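Local coordinates for protein C-glycoside 3-oxidase (Microbacterium trichothecenolyticum, PDB 7DVE) that oxidises the C3 hydroxyl of the sugar in C-glycosides such as isoorientin and mangiferin, using bound FAD and turning oxygen into hydrogen peroxide, at residues T147-L150 against D151-S155; R180-A183 against V184-A187; P288-L291 against G292-N296; A501-I504 against A505-T509. All coordinates share one frame; numbering follows the deposited sequence.

Interaction 1: T147-L150 against D151-S155; sequences TGEL and DELLS
Leu150 and Leu154, one turn apart on helix 149-161, meet through their delta methyls: CD1 of Leu150 lies 3.7 Å from CD1 of Leu154, the two side chains crossing at a slant. A second i to i+4 pair sits on the neighbouring flank, where the methylenes of Glu149 brush the isobutyl group of Leu153 and Glu149 CG comes within 3.8 Å of Leu153 CG. Glu149 is fully extended, with CG opposite the backbone N (chi1 -174°), and this carries its carboxylate past the Leu153 methyls to a salt bridge with Arg499. If Leu153 were cut back to an alanine, the chain of Glu149 would probably lose its apolar neighbour and a gap would open toward helix 490-510. Under each pair runs a helical bond, Leu153 N to Glu149 O and Leu154 N to Leu150 O, both 2.9 Å long. Glu149 OE2 and Glu152 OE2 are 4.6 Å apart, and their repulsion is probably eased because each carboxylate has its own arginine, Arg499 for Glu149 and Arg502 for Glu152. At the helix start Gly148 takes the N-cap position, and Thr147 OG1 accepts from Glu149 N at 3.1 Å in an ST turn. Around these first two turns, Leu153 packs on Ala495 and Val498 of helix 490-510, Leu150 on Leu144 of helix 142-145, and Leu154 on the loop at Arg134 and Pro135.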
ATOM      1  N   THR A 147     -24.659  -1.954  -3.465  1.00 88.88           N
ATOM      2  CA  THR A 147     -24.987  -3.223  -4.099  1.00 87.13           C
ATOM      3  C   THR A 147     -24.606  -4.431  -3.268  1.00 84.37           C
ATOM      4  O   THR A 147     -24.965  -5.551  -3.650  1.00 79.75           O
ATOM      5  CB  THR A 147     -24.295  -3.334  -5.459  1.00 87.43           C
ATOM      6  OG1 THR A 147     -22.866  -3.324  -5.269  1.00 80.83           O
ATOM      7  CG2 THR A 147     -24.739  -2.212  -6.401  1.00 89.56           C
ATOM      8  N   GLY A 148     -23.889  -4.242  -2.161  1.00 82.49           N
ATOM      9  CA  GLY A 148     -23.290  -5.349  -1.458  1.00 77.82           C
ATOM     10  C   GLY A 148     -21.988  -5.830  -2.057  1.00 76.49           C
ATOM     11  O   GLY A 148     -21.327  -6.697  -1.464  1.00 73.73           O
ATOM     12  N   GLU A 149     -21.575  -5.290  -3.204  1.00 73.76           N
ATOM     13  CA  GLU A 149     -20.361  -5.809  -3.822  1.00 73.51           C
ATOM     14  C   GLU A 149     -19.116  -5.423  -3.044  1.00 71.21           C
ATOM     15  O   GLU A 149     -18.114  -6.146  -3.100  1.00 69.94           O
ATOM     16  CB  GLU A 149     -20.219  -5.337  -5.269  1.00 74.95           C
ATOM     17  CG  GLU A 149     -19.029  -6.000  -5.967  1.00 74.88           C
ATOM     18  CD  GLU A 149     -18.825  -5.572  -7.413  1.00 76.67           C
ATOM     19  OE1 GLU A 149     -19.209  -4.427  -7.780  1.00 72.88           O
ATOM     20  OE2 GLU A 149     -18.268  -6.405  -8.178  1.00 76.58           O
ATOM     21  N   LEU A 150     -19.140  -4.300  -2.324  1.00 72.87           N
ATOM     22  CA  LEU A 150     -17.928  -3.892  -1.614  1.00 70.89           C
ATOM     23  C   LEU A 150     -17.504  -4.965  -0.611  1.00 67.45           C
ATOM     24  O   LEU A 150     -16.333  -5.343  -0.565  1.00 66.06           O
ATOM     25  CB  LEU A 150     -18.132  -2.531  -0.931  1.00 70.68           C
ATOM     26  CG  LEU A 150     -16.999  -1.986  -0.027  1.00 69.61           C
ATOM     27  CD1 LEU A 150     -15.661  -2.068  -0.706  1.00 65.33           C
ATOM     28  CD2 LEU A 150     -17.270  -0.552   0.430  1.00 65.78           C
ATOM     29  N   ASP A 151     -18.451  -5.500   0.162  1.00 67.16           N
ATOM     30  CA  ASP A 151     -18.115  -6.522   1.157  1.00 68.47           C
ATOM     31  C   ASP A 151     -17.552  -7.792   0.512  1.00 65.99           C
ATOM     32  O   ASP A 151     -16.558  -8.352   0.997  1.00 63.05           O
ATOM     33  CB  ASP A 151     -19.345  -6.844   2.006  1.00 64.72           C
ATOM     34  CG  ASP A 151     -19.566  -5.821   3.122  1.00 67.50           C
ATOM     35  OD1 ASP A 151     -18.672  -4.978   3.357  1.00 67.81           O
ATOM     36  OD2 ASP A 151     -20.639  -5.845   3.758  1.00 72.75           O
ATOM     37  N   GLU A 152     -18.148  -8.240  -0.600  1.00 65.67           N
ATOM     38  CA  GLU A 152     -17.605  -9.396  -1.312  1.00 65.73           C
ATOM     39  C   GLU A 152     -16.198  -9.121  -1.856  1.00 66.24           C
ATOM     40  O   GLU A 152     -15.315  -9.992  -1.784  1.00 65.50           O
ATOM     41  CB  GLU A 152     -18.569  -9.822  -2.427  1.00 68.59           C
ATOM     42  CG  GLU A 152     -17.948 -10.744  -3.467  1.00 70.97           C
ATOM     43  CD  GLU A 152     -18.829 -10.952  -4.680  1.00 76.60           C
ATOM     44  OE1 GLU A 152     -19.792 -11.731  -4.582  1.00 86.53           O
ATOM     45  OE2 GLU A 152     -18.571 -10.334  -5.738  1.00 79.87           O
ATOM     46  N   LEU A 153     -15.947  -7.910  -2.373  1.00 64.75           N
ATOM     47  CA  LEU A 153     -14.595  -7.599  -2.841  1.00 64.78           C
ATOM     48  C   LEU A 153     -13.593  -7.565  -1.689  1.00 61.29           C
ATOM     49  O   LEU A 153     -12.450  -8.016  -1.834  1.00 61.83           O
ATOM     50  CB  LEU A 153     -14.576  -6.267  -3.591  1.00 63.78           C
ATOM     51  CG  LEU A 153     -15.413  -6.270  -4.872  1.00 67.96           C
ATOM     52  CD1 LEU A 153     -15.278  -4.920  -5.576  1.00 65.01           C
ATOM     53  CD2 LEU A 153     -15.004  -7.431  -5.774  1.00 63.84           C
ATOM     54  N   LEU A 154     -13.979  -7.006  -0.545  1.00 61.94           N
ATOM     55  CA  LEU A 154     -13.048  -6.972   0.579  1.00 60.02           C
ATOM     56  C   LEU A 154     -12.768  -8.385   1.101  1.00 61.23           C
ATOM     57  O   LEU A 154     -11.624  -8.703   1.460  1.00 59.45           O
ATOM     58  CB  LEU A 154     -13.586  -6.072   1.684  1.00 54.97           C
ATOM     59  CG  LEU A 154     -13.760  -4.597   1.361  1.00 61.26           C
ATOM     60  CD1 LEU A 154     -14.801  -4.010   2.283  1.00 62.48           C
ATOM     61  CD2 LEU A 154     -12.426  -3.815   1.501  1.00 57.50           C
ATOM     62  N   SER A 155     -13.791  -9.252   1.145  1.00 60.82           N
ATOM     63  CA  SER A 155     -13.552 -10.657   1.487  1.00 62.36           C
ATOM     64  C   SER A 155     -12.566 -11.301   0.520  1.00 61.22           C
ATOM     65  O   SER A 155     -11.624 -11.981   0.943  1.00 58.36           O
ATOM     66  CB  SER A 155     -14.860 -11.445   1.497  1.00 60.48           C
ATOM     67  OG  SER A 155     -15.681 -11.039   2.576  1.00 63.29           O
TER

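Interaction 2: R180-A183 against V184-A187; sequences RLAA and VEDA
Val184 has CG1 opposite its carbonyl carbon (chi1 -59°), and that rotation places its other methyl, CG2, over the last turn, 3.3 Å from Leu181 O. Glu185 is turned less comfortably: its chi1 of 125° lies far from a staggered value, and from there the chain, extended beyond CG, runs alongside Ala182. Its OE2 reaches to 4.0 Å from Ala182 CB, while CD stands equally far from Ala182 CA, so the flank of the carboxyl group rests on the alanine without a polar bond to it. The other oxygen, OE1, accepts from the backbone N of Val195, a bond consistent with this unusual rotation being held in place.

Two backbone bonds hold the turn beneath these side chains. Val184 N donates to Leu181 O at 3.0 Å, and Glu185 N to Ala182 O at 3.1 Å; the second is the straighter, at 168° about the hydrogen. Both donors stand well above the plane of the carbonyl they use, as the chain tightens and swings off the helical path. Were Val184 replaced by an alanine, the methyl over Leu181 O would be gone and a gap would probably open toward Ala425. Farther out, Val184 O accepts from Arg421 NH1, and Arg180 NH1 bonds to the carbonyls of Arg308 and Ile426. The tight i to i+3 bonds, followed by the extended backbone of Glu185, carry the chain out of helix 176-183 toward strand 196-204, at the surface and away from the flavin.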
ATOM      1  N   ARG A 180      -7.169  -2.993  27.879  1.00 62.68           N
ATOM      2  CA  ARG A 180      -6.998  -1.669  28.460  1.00 61.87           C
ATOM      3  C   ARG A 180      -7.701  -0.604  27.626  1.00 63.79           C
ATOM      4  O   ARG A 180      -8.283   0.337  28.180  1.00 65.72           O
ATOM      5  CB  ARG A 180      -5.513  -1.376  28.624  1.00 59.38           C
ATOM      6  CG  ARG A 180      -4.929  -2.118  29.800  1.00 59.41           C
ATOM      7  CD  ARG A 180      -3.424  -2.018  29.857  1.00 61.79           C
ATOM      8  NE  ARG A 180      -2.885  -3.081  30.690  1.00 66.29           N
ATOM      9  CZ  ARG A 180      -1.728  -3.014  31.331  1.00 68.13           C
ATOM     10  NH1 ARG A 180      -0.936  -1.957  31.214  1.00 67.34           N
ATOM     11  NH2 ARG A 180      -1.355  -4.031  32.104  1.00 64.50           N
ATOM     12  N   LEU A 181      -7.691  -0.744  26.298  1.00 64.24           N
ATOM     13  CA  LEU A 181      -8.381   0.232  25.456  1.00 62.23           C
ATOM     14  C   LEU A 181      -9.890   0.100  25.594  1.00 66.86           C
ATOM     15  O   LEU A 181     -10.601   1.102  25.725  1.00 69.03           O
ATOM     16  CB  LEU A 181      -7.960   0.059  24.000  1.00 60.08           C
ATOM     17  CG  LEU A 181      -6.496   0.405  23.768  1.00 57.09           C
ATOM     18  CD1 LEU A 181      -6.180   0.262  22.302  1.00 55.49           C
ATOM     19  CD2 LEU A 181      -6.226   1.821  24.261  1.00 57.89           C
ATOM     20  N   ALA A 182     -10.400  -1.135  25.569  1.00 68.22           N
ATOM     21  CA  ALA A 182     -11.832  -1.351  25.723  1.00 69.49           C
ATOM     22  C   ALA A 182     -12.331  -0.743  27.019  1.00 69.43           C
ATOM     23  O   ALA A 182     -13.460  -0.251  27.077  1.00 73.55           O
ATOM     24  CB  ALA A 182     -12.145  -2.853  25.672  1.00 65.54           C
ATOM     25  N   ALA A 183     -11.503  -0.762  28.064  1.00 67.25           N
ATOM     26  CA  ALA A 183     -11.905  -0.165  29.339  1.00 68.86           C
ATOM     27  C   ALA A 183     -12.369   1.281  29.180  1.00 71.43           C
ATOM     28  O   ALA A 183     -13.323   1.706  29.838  1.00 72.88           O
ATOM     29  CB  ALA A 183     -10.744  -0.223  30.335  1.00 68.13           C
ATOM     30  N   VAL A 184     -11.694   2.057  28.336  1.00 71.10           N
ATOM     31  CA  VAL A 184     -11.970   3.481  28.172  1.00 72.31           C
ATOM     32  C   VAL A 184     -12.696   3.765  26.856  1.00 74.56           C
ATOM     33  O   VAL A 184     -12.690   4.897  26.392  1.00 77.43           O
ATOM     34  CB  VAL A 184     -10.684   4.328  28.267  1.00 69.13           C
ATOM     35  CG1 VAL A 184      -9.986   4.139  29.605  1.00 66.86           C
ATOM     36  CG2 VAL A 184      -9.734   3.988  27.117  1.00 65.10           C
ATOM     37  N   GLU A 185     -13.289   2.763  26.219  1.00 75.96           N
ATOM     38  CA  GLU A 185     -13.947   3.004  24.942  1.00 84.39           C
ATOM     39  C   GLU A 185     -15.439   3.226  25.164  1.00 94.69           C
ATOM     40  O   GLU A 185     -16.053   2.580  26.017  1.00 93.26           O
ATOM     41  CB  GLU A 185     -13.688   1.849  23.971  1.00 82.08           C
ATOM     42  CG  GLU A 185     -14.915   1.194  23.389  1.00 83.99           C
ATOM     43  CD  GLU A 185     -14.674  -0.270  23.080  1.00 79.77           C
ATOM     44  OE1 GLU A 185     -13.933  -0.540  22.116  1.00 72.88           O
ATOM     45  OE2 GLU A 185     -15.228  -1.146  23.786  1.00 83.20           O
ATOM     46  N   ASP A 186     -16.004   4.170  24.412  1.00103.15           N
ATOM     47  CA  ASP A 186     -17.381   4.586  24.653  1.00111.36           C
ATOM     48  C   ASP A 186     -18.345   3.432  24.416  1.00113.52           C
ATOM     49  O   ASP A 186     -18.249   2.713  23.416  1.00111.26           O
ATOM     50  CB  ASP A 186     -17.749   5.777  23.766  1.00117.60           C
ATOM     51  CG  ASP A 186     -17.438   7.114  24.428  1.00120.62           C
ATOM     52  OD1 ASP A 186     -17.903   8.158  23.917  1.00123.68           O
ATOM     53  OD2 ASP A 186     -16.716   7.121  25.452  1.00119.88           O
ATOM     54  N   ALA A 187     -19.286   3.263  25.341  1.00122.40           N
ATOM     55  CA  ALA A 187     -20.240   2.165  25.271  1.00126.42           C
ATOM     56  C   ALA A 187     -21.231   2.372  24.133  1.00135.22           C
ATOM     57  O   ALA A 187     -22.164   1.580  23.967  1.00133.25           O
ATOM     58  CB  ALA A 187     -20.981   2.021  26.601  1.00119.00           C
TER

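Interaction 3: P288-L291 against G292-N296; sequences PDAL and GRYLN
Ala290 O accepts from Arg293 N at 2.9 Å and closes a type II turn over residues 290-293, which overlaps a type I turn over 288-291 closed by Leu291 N to Pro288 O at 2.8 Å. Gly292 sits where the second turn needs a positive phi (77°), and a beta carbon at that place would collide with Leu291 O.

Arg293 then runs back along the first turn. Its chain is extended from CG to NE, with CG opposite the carbonyl carbon (chi1 -72°), and CD passes 3.3 Å from Asp289 O. That carbonyl oxygen lies at the edge of the guanidinium and in its plane, though NE stays 3.6 Å from Asp289 O. The carboxylate of the same aspartate is placed differently: Asp289 OD2 is 4.2 Å from Arg293 NE and well out of the guanidinium plane, so the attraction is one of charges alone. The firmer polar hold on this arginine is NH1 bonded to Ala379 O. Tyr294 offers its ring edge to Ala290, with CE2 3.9 Å from Ala290 CB, and the same ring makes a cation-pi contact with Arg450. Beyond it, Asn296 ND2 gives an in-plane bond to Tyr294 O of 3.0 Å, which spans the chain from Tyr294 to Asn296.

Both overlapping turns belong to the link from helix 276-283 to strand 300-307. The Leu291 side chain packs on Pro278, Leu281 and Trp282 of that helix, while the backbone of Gly292 bonds to Val383 of strand 382-386 and to Thr448.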
ATOM      1  N   PRO A 288      -6.435  12.460 -18.876  1.00 70.52           N
ATOM      2  CA  PRO A 288      -7.727  12.995 -18.433  1.00 71.86           C
ATOM      3  C   PRO A 288      -7.514  14.019 -17.331  1.00 71.03           C
ATOM      4  O   PRO A 288      -6.561  13.937 -16.553  1.00 69.97           O
ATOM      5  CB  PRO A 288      -8.473  11.764 -17.919  1.00 70.80           C
ATOM      6  CG  PRO A 288      -7.368  10.857 -17.447  1.00 70.60           C
ATOM      7  CD  PRO A 288      -6.219  11.082 -18.405  1.00 69.21           C
ATOM      8  N   ASP A 289      -8.421  14.998 -17.277  1.00 71.54           N
ATOM      9  CA  ASP A 289      -8.257  16.124 -16.367  1.00 68.75           C
ATOM     10  C   ASP A 289      -7.982  15.712 -14.932  1.00 68.38           C
ATOM     11  O   ASP A 289      -7.261  16.422 -14.225  1.00 65.07           O
ATOM     12  CB  ASP A 289      -9.489  17.014 -16.370  1.00 71.60           C
ATOM     13  CG  ASP A 289      -9.169  18.390 -15.836  1.00 73.37           C
ATOM     14  OD1 ASP A 289      -8.478  19.138 -16.567  1.00 76.29           O
ATOM     15  OD2 ASP A 289      -9.558  18.708 -14.690  1.00 71.95           O
ATOM     16  N   ALA A 290      -8.566  14.594 -14.469  1.00 69.20           N
ATOM     17  CA  ALA A 290      -8.378  14.177 -13.078  1.00 65.83           C
ATOM     18  C   ALA A 290      -7.025  13.542 -12.827  1.00 59.62           C
ATOM     19  O   ALA A 290      -6.683  13.322 -11.667  1.00 58.77           O
ATOM     20  CB  ALA A 290      -9.485  13.203 -12.641  1.00 63.26           C
ATOM     21  N   LEU A 291      -6.258  13.238 -13.874  1.00 62.13           N
ATOM     22  CA  LEU A 291      -5.010  12.494 -13.720  1.00 62.46           C
ATOM     23  C   LEU A 291      -4.056  13.208 -12.762  1.00 61.64           C
ATOM     24  O   LEU A 291      -3.741  14.385 -12.941  1.00 62.96           O
ATOM     25  CB  LEU A 291      -4.342  12.315 -15.086  1.00 63.74           C
ATOM     26  CG  LEU A 291      -3.031  11.533 -15.048  1.00 64.24           C
ATOM     27  CD1 LEU A 291      -3.313  10.033 -14.999  1.00 61.84           C
ATOM     28  CD2 LEU A 291      -2.138  11.886 -16.218  1.00 62.22           C
ATOM     29  N   GLY A 292      -3.600  12.497 -11.743  1.00 60.63           N
ATOM     30  CA  GLY A 292      -2.719  13.066 -10.747  1.00 58.12           C
ATOM     31  C   GLY A 292      -3.383  13.957  -9.725  1.00 57.23           C
ATOM     32  O   GLY A 292      -2.797  14.190  -8.672  1.00 57.11           O
ATOM     33  N   ARG A 293      -4.593  14.446  -9.991  1.00 55.87           N
ATOM     34  CA  ARG A 293      -5.293  15.347  -9.092  1.00 58.69           C
ATOM     35  C   ARG A 293      -6.009  14.576  -7.980  1.00 60.55           C
ATOM     36  O   ARG A 293      -6.178  13.356  -8.045  1.00 61.38           O
ATOM     37  CB  ARG A 293      -6.298  16.187  -9.883  1.00 63.06           C
ATOM     38  CG  ARG A 293      -5.677  17.249 -10.770  1.00 60.53           C
ATOM     39  CD  ARG A 293      -6.746  18.103 -11.448  1.00 66.90           C
ATOM     40  NE  ARG A 293      -6.152  19.201 -12.199  1.00 65.36           N
ATOM     41  CZ  ARG A 293      -5.748  20.334 -11.643  1.00 67.02           C
ATOM     42  NH1 ARG A 293      -5.859  20.543 -10.341  1.00 65.25           N
ATOM     43  NH2 ARG A 293      -5.223  21.282 -12.415  1.00 69.38           N
ATOM     44  N   TYR A 294      -6.445  15.312  -6.948  1.00 61.54           N
ATOM     45  CA  TYR A 294      -7.173  14.790  -5.785  1.00 61.93           C
ATOM     46  C   TYR A 294      -6.283  13.886  -4.939  1.00 60.63           C
ATOM     47  O   TYR A 294      -6.774  13.086  -4.135  1.00 58.93           O
ATOM     48  CB  TYR A 294      -8.498  14.092  -6.195  1.00 58.75           C
ATOM     49  CG  TYR A 294      -9.303  14.922  -7.191  1.00 62.92           C
ATOM     50  CD1 TYR A 294      -9.984  16.077  -6.794  1.00 65.15           C
ATOM     51  CD2 TYR A 294      -9.315  14.598  -8.542  1.00 61.45           C
ATOM     52  CE1 TYR A 294     -10.669  16.876  -7.724  1.00 69.13           C
ATOM     53  CE2 TYR A 294      -9.983  15.381  -9.464  1.00 65.21           C
ATOM     54  CZ  TYR A 294     -10.658  16.521  -9.059  1.00 69.11           C
ATOM     55  OH  TYR A 294     -11.322  17.281 -10.004  1.00 73.19           O
ATOM     56  N   LEU A 295      -4.970  14.042  -5.118  1.00 59.73           N
ATOM     57  CA  LEU A 295      -3.946  13.326  -4.369  1.00 57.33           C
ATOM     58  C   LEU A 295      -4.107  13.545  -2.866  1.00 57.24           C
ATOM     59  O   LEU A 295      -4.206  14.684  -2.399  1.00 55.44           O
ATOM     60  CB  LEU A 295      -2.561  13.826  -4.810  1.00 57.70           C
ATOM     61  CG  LEU A 295      -1.294  13.490  -3.976  1.00 54.89           C
ATOM     62  CD1 LEU A 295      -1.166  12.029  -3.781  1.00 52.45           C
ATOM     63  CD2 LEU A 295      -0.026  14.063  -4.594  1.00 56.91           C
ATOM     64  N   ASN A 296      -4.079  12.461  -2.092  1.00 55.49           N
ATOM     65  CA  ASN A 296      -4.174  12.641  -0.648  1.00 56.11           C
ATOM     66  C   ASN A 296      -3.302  11.646   0.106  1.00 54.48           C
ATOM     67  O   ASN A 296      -3.309  10.440  -0.174  1.00 53.88           O
ATOM     68  CB  ASN A 296      -5.631  12.571  -0.155  1.00 51.83           C
ATOM     69  CG  ASN A 296      -6.349  11.265  -0.544  1.00 56.96           C
ATOM     70  OD1 ASN A 296      -6.647  10.417   0.316  1.00 51.59           O
ATOM     71  ND2 ASN A 296      -6.683  11.136  -1.839  1.00 53.54           N
TER

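Interaction 4: A501-I504 against A505-T509; sequences ARHI and ADEIT
Helix 490-510, the last helix of the model, starts at the FAD-binding Thr490, and in its C-terminal half His503 and Glu507 lie side by side one turn apart. The imidazole CE1 of His503 is 3.7 Å from Glu507 OE2, and the ring and carboxylate planes stand nearly at right angles (89°). A bend at chi2 of Glu507 (-50°) brings the carboxylate back to the ring; His503 NE2 is 3.8 Å from the same OE2, too far for a hydrogen bond. On another flank Ile504 CG2 touches Ile508 CD1 at 4.1 Å. These two isoleucines sit against Phe267 of strand 267-270, and Ile504 reaches Tyr24 and Leu28 of helix 19-31 as well. Four successive helical bonds carry the turns, among them Glu507 N to His503 O and Ile508 N to Ile504 O, both 2.9 Å. Thr509 OG1 adds a bond of 3.0 Å to Asp506 O.

One contact is awkward. Asp506 OD2 is placed 2.8 Å from Arg502 O, acceptor against acceptor, and the detail is best taken as doubtful. The guanidinium of Arg502 leads away from this carboxylate to a salt bridge with Glu152. The His503 and Glu507 pair borders the same parallel sheet as the isoleucines, through Phe474 and Phe267 respectively, and Glu507 would probably favour a positive charge on His503 without fixing it through a bond.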
ATOM      1  N   ALA A 501      -9.966  -7.073 -12.367  1.00 65.32           N
ATOM      2  CA  ALA A 501      -9.484  -8.308 -12.978  1.00 67.07           C
ATOM      3  C   ALA A 501     -10.627  -9.253 -13.323  1.00 66.22           C
ATOM      4  O   ALA A 501     -10.566  -9.946 -14.347  1.00 69.19           O
ATOM      5  CB  ALA A 501      -8.480  -8.995 -12.051  1.00 65.00           C
ATOM      6  N   ARG A 502     -11.682  -9.287 -12.504  1.00 67.14           N
ATOM      7  CA  ARG A 502     -12.867 -10.051 -12.887  1.00 69.69           C
ATOM      8  C   ARG A 502     -13.477  -9.504 -14.165  1.00 72.90           C
ATOM      9  O   ARG A 502     -13.950 -10.267 -15.016  1.00 73.42           O
ATOM     10  CB  ARG A 502     -13.898 -10.018 -11.767  1.00 68.21           C
ATOM     11  CG  ARG A 502     -13.517 -10.786 -10.561  1.00 66.69           C
ATOM     12  CD  ARG A 502     -14.551 -10.555  -9.500  1.00 68.07           C
ATOM     13  NE  ARG A 502     -14.560 -11.638  -8.527  1.00 69.27           N
ATOM     14  CZ  ARG A 502     -15.344 -11.666  -7.462  1.00 70.89           C
ATOM     15  NH1 ARG A 502     -16.206 -10.691  -7.214  1.00 71.16           N
ATOM     16  NH2 ARG A 502     -15.260 -12.693  -6.625  1.00 71.44           N
ATOM     17  N   HIS A 503     -13.493  -8.175 -14.315  1.00 72.63           N
ATOM     18  CA  HIS A 503     -14.016  -7.594 -15.549  1.00 75.10           C
ATOM     19  C   HIS A 503     -13.181  -8.004 -16.758  1.00 76.33           C
ATOM     20  O   HIS A 503     -13.727  -8.372 -17.808  1.00 77.39           O
ATOM     21  CB  HIS A 503     -14.090  -6.071 -15.455  1.00 73.30           C
ATOM     22  CG  HIS A 503     -14.820  -5.458 -16.610  1.00 75.54           C
ATOM     23  ND1 HIS A 503     -14.188  -4.731 -17.598  1.00 73.41           N
ATOM     24  CD2 HIS A 503     -16.121  -5.527 -16.970  1.00 75.67           C
ATOM     25  CE1 HIS A 503     -15.072  -4.352 -18.499  1.00 73.93           C
ATOM     26  NE2 HIS A 503     -16.253  -4.827 -18.142  1.00 78.80           N
ATOM     27  N   ILE A 504     -11.856  -7.944 -16.631  1.00 74.47           N
ATOM     28  CA  ILE A 504     -11.000  -8.354 -17.748  1.00 77.66           C
ATOM     29  C   ILE A 504     -11.236  -9.828 -18.089  1.00 82.94           C
ATOM     30  O   ILE A 504     -11.267 -10.206 -19.267  1.00 84.53           O
ATOM     31  CB  ILE A 504      -9.518  -8.059 -17.436  1.00 73.16           C
ATOM     32  CG1 ILE A 504      -9.258  -6.553 -17.457  1.00 72.09           C
ATOM     33  CG2 ILE A 504      -8.594  -8.743 -18.433  1.00 74.34           C
ATOM     34  CD1 ILE A 504      -7.832  -6.196 -17.147  1.00 69.07           C
ATOM     35  N   ALA A 505     -11.421 -10.681 -17.067  1.00 83.15           N
ATOM     36  CA  ALA A 505     -11.740 -12.089 -17.324  1.00 85.21           C
ATOM     37  C   ALA A 505     -13.068 -12.239 -18.060  1.00 90.36           C
ATOM     38  O   ALA A 505     -13.180 -13.052 -18.986  1.00 96.25           O
ATOM     39  CB  ALA A 505     -11.776 -12.879 -16.015  1.00 74.68           C
ATOM     40  N   ASP A 506     -14.097 -11.500 -17.631  1.00 85.85           N
ATOM     41  CA  ASP A 506     -15.363 -11.475 -18.363  1.00 88.58           C
ATOM     42  C   ASP A 506     -15.121 -11.144 -19.830  1.00 95.40           C
ATOM     43  O   ASP A 506     -15.624 -11.824 -20.730  1.00102.82           O
ATOM     44  CB  ASP A 506     -16.311 -10.441 -17.752  1.00 83.95           C
ATOM     45  CG  ASP A 506     -16.870 -10.875 -16.416  1.00 81.63           C
ATOM     46  OD1 ASP A 506     -17.486 -11.939 -16.371  1.00 82.83           O
ATOM     47  OD2 ASP A 506     -16.692 -10.162 -15.405  1.00 84.18           O
ATOM     48  N   GLU A 507     -14.327 -10.101 -20.078  1.00 92.55           N
ATOM     49  CA  GLU A 507     -14.064  -9.664 -21.446  1.00 93.03           C
ATOM     50  C   GLU A 507     -13.329 -10.741 -22.237  1.00 99.33           C
ATOM     51  O   GLU A 507     -13.631 -10.977 -23.410  1.00105.13           O
ATOM     52  CB  GLU A 507     -13.257  -8.360 -21.424  1.00 90.01           C
ATOM     53  CG  GLU A 507     -14.027  -7.057 -21.142  1.00 85.10           C
ATOM     54  CD  GLU A 507     -15.288  -6.849 -21.992  1.00 95.18           C
ATOM     55  OE1 GLU A 507     -15.568  -7.657 -22.913  1.00 98.83           O
ATOM     56  OE2 GLU A 507     -16.000  -5.846 -21.758  1.00 94.28           O
ATOM     57  N   ILE A 508     -12.367 -11.419 -21.610  1.00101.30           N
ATOM     58  CA  ILE A 508     -11.585 -12.425 -22.324  1.00105.29           C
ATOM     59  C   ILE A 508     -12.454 -13.621 -22.676  1.00114.23           C
ATOM     60  O   ILE A 508     -12.468 -14.079 -23.823  1.00119.19           O
ATOM     61  CB  ILE A 508     -10.362 -12.864 -21.507  1.00 99.80           C
ATOM     62  CG1 ILE A 508      -9.354 -11.721 -21.367  1.00 92.56           C
ATOM     63  CG2 ILE A 508      -9.726 -14.082 -22.172  1.00 97.89           C
ATOM     64  CD1 ILE A 508      -8.046 -12.142 -20.746  1.00 85.65           C
ATOM     65  N   THR A 509     -13.173 -14.160 -21.687  1.00126.28           N
ATOM     66  CA  THR A 509     -14.052 -15.292 -21.957  1.00129.75           C
ATOM     67  C   THR A 509     -15.108 -14.930 -22.993  1.00132.13           C
ATOM     68  O   THR A 509     -15.472 -15.763 -23.832  1.00135.64           O
ATOM     69  CB  THR A 509     -14.708 -15.781 -20.668  1.00129.32           C
ATOM     70  OG1 THR A 509     -15.641 -14.798 -20.200  1.00127.87           O
ATOM     71  CG2 THR A 509     -13.655 -16.054 -19.594  1.00126.79           C
TER

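How the interactions relate
Each interaction is local, two adjoining pieces of one continuous run, so none encloses a loop; the four follow in series from the N terminus, neither nesting nor crossing. Interaction 1 opens helix 149-161, interaction 2 lies where the chain passes from helix 176-183 into the following loop, interaction 3 turns the chain between helix 276-283 and strand 300-307, and interaction 4 lies on the final helix. Interactions 1 and 4, far apart in sequence, touch: Glu152 OE2 meets Arg502 NH1 in a salt bridge of 2.8 Å, joining helix 149-161 to helix 490-510. The other two stand apart, interaction 2 most remotely, its centre about 46 Å from that of interaction 4.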